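Local coordinates for protein cytochrome c, mono-and diheme variant (Methylophaga aminisulfidivorans MP, PDB 7C90) that probably carries electrons through a covalently bound heme c, as a cytochrome cL of the methanol oxidation system of a marine methylotroph, at residues F36-T39 / V40-D43; N138-K141 / D142-L145. One frame throughout, in Å; residues are numbered along the deposited sequence.

In the fold
The two contacts come in series along the chain and do not touch. Their centres lie 18 Å apart, and their nearest atoms about 8 Å. Contact 1 is a compact reversal of the chain in the loop before helix 57-65. Contact 2 opens helix 141-153 and lies nearer the centre of the chain. Helix 117-126 is shared: Phe36 and Thr39 touch Glu122, Phe36 also Lys118, and Lys141 and Ile144 touch Phe121, with Ile144 also on Ile124 and Tyr125. The side chain of Val40 is about 5 Å from a bound heme c, and that of Leu139 about 4 Å from one. The N-terminal loop and the start of helix 141-153 thus both pack against helix 117-126 and approach a heme c.

Contact 1 (F36-T39 / V40-D43); sequences FRNT and VTGD
The chain from Phe36 to Asp43 turns back on itself, with Asn38 N bonded to Asp43 O at 2.7 Å and Gly42 N to Asn38 O at 3.0 Å. The first of these is nearly straight, 172° at the hydrogen. Gly42 has a positive phi of 72° where the chain turns back.

Asn38 carries the side-chain part. Its CG lies anti to the backbone N (chi1 -176°), which brings the amide over the turn. OD1 takes two backbone N-H groups, Val40 N at 2.9 Å and Thr41 N at 2.8 Å. They come from opposite faces of the amide plane. Thr41 OG1 packs 3.1 Å from Asn38 CB and accepts from Asp43 N at 3.0 Å, an ST turn. Arg37 reaches along the turn with an extended chain. The edge of its guanidinium makes a weak bond from NH1 to Gly42 O, 3.4 Å.

Thr39 OG1 is bonded to Thr123, and Val40 packs on Tyr111 and Arg129, both heme-binding residues. The two bonds at OD1 should fix the rotation of the Asn38 amide, and the turn is held largely by its own polar groups.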
# COMPACT_ATOMS: atom_id res chain seq x y z
N PHE A 36 -21.11 -16.73 -9.59
CA PHE A 36 -19.84 -16.13 -9.10
C PHE A 36 -20.08 -14.65 -8.80
O PHE A 36 -20.58 -13.94 -9.66
CB PHE A 36 -18.71 -16.36 -10.09
CG PHE A 36 -18.32 -17.81 -10.23
CD1 PHE A 36 -17.41 -18.38 -9.37
CD2 PHE A 36 -18.90 -18.60 -11.19
CE1 PHE A 36 -17.06 -19.71 -9.50
CE2 PHE A 36 -18.55 -19.93 -11.31
CZ PHE A 36 -17.63 -20.48 -10.47
N ARG A 37 -19.71 -14.22 -7.60
CA ARG A 37 -19.97 -12.83 -7.18
C ARG A 37 -18.70 -12.12 -6.71
O ARG A 37 -17.85 -12.73 -6.11
CB ARG A 37 -21.03 -12.80 -6.07
CG ARG A 37 -22.33 -13.50 -6.41
CD ARG A 37 -23.42 -13.18 -5.41
NE ARG A 37 -24.71 -13.74 -5.76
CZ ARG A 37 -25.67 -13.09 -6.40
NH1 ARG A 37 -25.50 -11.84 -6.78
NH2 ARG A 37 -26.81 -13.69 -6.67
N ASN A 38 -18.64 -10.84 -7.04
CA ASN A 38 -17.61 -9.87 -6.62
C ASN A 38 -17.53 -9.83 -5.08
O ASN A 38 -18.56 -9.70 -4.40
CB ASN A 38 -17.88 -8.52 -7.27
CG ASN A 38 -16.79 -7.53 -6.96
OD1 ASN A 38 -16.68 -7.08 -5.82
ND2 ASN A 38 -15.97 -7.20 -7.95
N THR A 39 -16.32 -9.92 -4.55
CA THR A 39 -16.02 -10.04 -3.11
C THR A 39 -16.48 -8.79 -2.34
O THR A 39 -16.87 -8.91 -1.18
CB THR A 39 -14.52 -10.33 -2.98
OG1 THR A 39 -14.32 -11.59 -3.62
CG2 THR A 39 -14.07 -10.32 -1.54
N VAL A 40 -16.42 -7.61 -2.98
CA VAL A 40 -16.72 -6.29 -2.35
C VAL A 40 -18.15 -5.86 -2.72
O VAL A 40 -18.92 -5.50 -1.80
CB VAL A 40 -15.68 -5.24 -2.77
CG1 VAL A 40 -16.08 -3.83 -2.35
CG2 VAL A 40 -14.30 -5.59 -2.23
N THR A 41 -18.51 -5.88 -4.00
CA THR A 41 -19.77 -5.27 -4.51
C THR A 41 -20.92 -6.27 -4.45
O THR A 41 -22.02 -5.81 -4.49
CB THR A 41 -19.66 -4.79 -5.95
OG1 THR A 41 -19.48 -5.96 -6.77
CG2 THR A 41 -18.55 -3.79 -6.16
N GLY A 42 -20.67 -7.58 -4.40
CA GLY A 42 -21.74 -8.59 -4.52
C GLY A 42 -22.29 -8.68 -5.94
O GLY A 42 -23.11 -9.54 -6.19
N ASP A 43 -21.83 -7.86 -6.89
CA ASP A 43 -22.25 -7.98 -8.32
C ASP A 43 -21.83 -9.35 -8.87
O ASP A 43 -20.77 -9.88 -8.48
CB ASP A 43 -21.63 -6.91 -9.22
CG ASP A 43 -22.09 -5.48 -8.96
OD1 ASP A 43 -23.15 -5.30 -8.30
OD2 ASP A 43 -21.38 -4.56 -9.43

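Contact 2 (N138-K141 / D142-L145); sequences NLTK and DEIL
Glu143 reaches back along the chain to Thr140, and its side chain can be followed atom by atom. CB lies 3.4 Å from both Thr140 O and Thr140 OG1. CG, anti to the carbonyl carbon (chi1 -72°), packs on Thr140 OG1 at 3.2 Å. The chain then runs on extended, and CD stays beside the same hydroxyl oxygen. At the tip, OE1 accepts from Thr140 N at 2.8 Å, with 162° at the hydrogen. The N-H arrives on the anti side of the carboxylate, slightly out of its plane. OE1 also lies near Leu139 CA and accepts from a water, which donates a second bond to Asn138 O. A long, weak ion pair with Lys51 adds a positive charge nearby.

Thr140 returns the bond. Its OG1 sits between the backbone N and the carbonyl carbon (chi1 72°), where it accepts from Glu143 N at 3.0 Å. The helix bonds start here too: Ile144 N to Thr140 O, then Leu145 N to Lys141 O at 3.0 Å.

On the apolar side, Leu139 CB meets Ile144 CG1 at 3.9 Å. Leu139 also touches heme c, and Ile144 packs on Phe121, Ile124 and Tyr125 of helix 117-126. Asp142 OD1 is bonded to Tyr70 and Thr56, and Lys141 NZ to Leu47 O.

Thr140 as N-cap and Glu143 three residues on exchange side-chain and backbone bonds. This is a capping box, here at the start of helix 141-153, next to the heme pocket.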
# COMPACT_ATOMS: atom_id res chain seq x y z
N ASN A 138 -5.48 -9.68 -16.83
CA ASN A 138 -4.03 -9.90 -16.65
C ASN A 138 -3.69 -11.40 -16.77
O ASN A 138 -2.54 -11.69 -17.15
CB ASN A 138 -3.56 -9.40 -15.28
CG ASN A 138 -3.68 -7.91 -15.12
OD1 ASN A 138 -3.81 -7.18 -16.11
ND2 ASN A 138 -3.62 -7.45 -13.88
N LEU A 139 -4.61 -12.28 -16.36
CA LEU A 139 -4.41 -13.74 -16.19
C LEU A 139 -5.58 -14.50 -16.79
O LEU A 139 -6.70 -14.02 -16.64
CB LEU A 139 -4.33 -14.05 -14.70
CG LEU A 139 -3.24 -13.36 -13.90
CD1 LEU A 139 -3.34 -13.73 -12.45
CD2 LEU A 139 -1.86 -13.70 -14.44
N THR A 140 -5.33 -15.63 -17.45
CA THR A 140 -6.38 -16.59 -17.85
C THR A 140 -6.96 -17.25 -16.59
O THR A 140 -6.28 -17.26 -15.49
CB THR A 140 -5.90 -17.67 -18.83
OG1 THR A 140 -5.05 -18.57 -18.09
CG2 THR A 140 -5.16 -17.11 -20.03
N LYS A 141 -8.15 -17.81 -16.72
CA LYS A 141 -8.81 -18.58 -15.64
C LYS A 141 -7.92 -19.76 -15.25
O LYS A 141 -7.75 -19.98 -14.05
CB LYS A 141 -10.20 -19.00 -16.09
CG LYS A 141 -11.20 -17.85 -16.12
CD LYS A 141 -12.63 -18.33 -16.23
CE LYS A 141 -13.04 -18.56 -17.66
NZ LYS A 141 -13.13 -17.27 -18.39
N ASP A 142 -7.27 -20.42 -16.21
CA ASP A 142 -6.37 -21.56 -15.92
C ASP A 142 -5.19 -21.07 -15.10
O ASP A 142 -4.77 -21.80 -14.18
CB ASP A 142 -5.88 -22.24 -17.20
CG ASP A 142 -5.27 -23.60 -16.91
OD1 ASP A 142 -6.04 -24.48 -16.47
OD2 ASP A 142 -4.03 -23.75 -17.09
N GLU A 143 -4.66 -19.88 -15.41
CA GLU A 143 -3.51 -19.31 -14.67
C GLU A 143 -3.93 -18.97 -13.24
O GLU A 143 -3.18 -19.24 -12.31
CB GLU A 143 -2.95 -18.10 -15.40
CG GLU A 143 -2.21 -18.45 -16.67
CD GLU A 143 -1.79 -17.23 -17.48
OE1 GLU A 143 -2.58 -16.22 -17.56
OE2 GLU A 143 -0.68 -17.28 -18.03
N ILE A 144 -5.13 -18.44 -13.06
CA ILE A 144 -5.66 -18.14 -11.70
C ILE A 144 -5.74 -19.44 -10.89
O ILE A 144 -5.29 -19.44 -9.73
CB ILE A 144 -6.99 -17.39 -11.80
CG1 ILE A 144 -6.76 -15.97 -12.34
CG2 ILE A 144 -7.73 -17.36 -10.46
CD1 ILE A 144 -8.05 -15.26 -12.76
N LEU A 145 -6.23 -20.53 -11.47
CA LEU A 145 -6.34 -21.81 -10.73
C LEU A 145 -4.94 -22.35 -10.37
O LEU A 145 -4.78 -22.92 -9.31
CB LEU A 145 -7.13 -22.83 -11.56
CG LEU A 145 -8.57 -22.44 -11.86
CD1 LEU A 145 -9.21 -23.44 -12.81
CD2 LEU A 145 -9.35 -22.36 -10.57
O HOH W 1 -0.69 -14.09 -18.28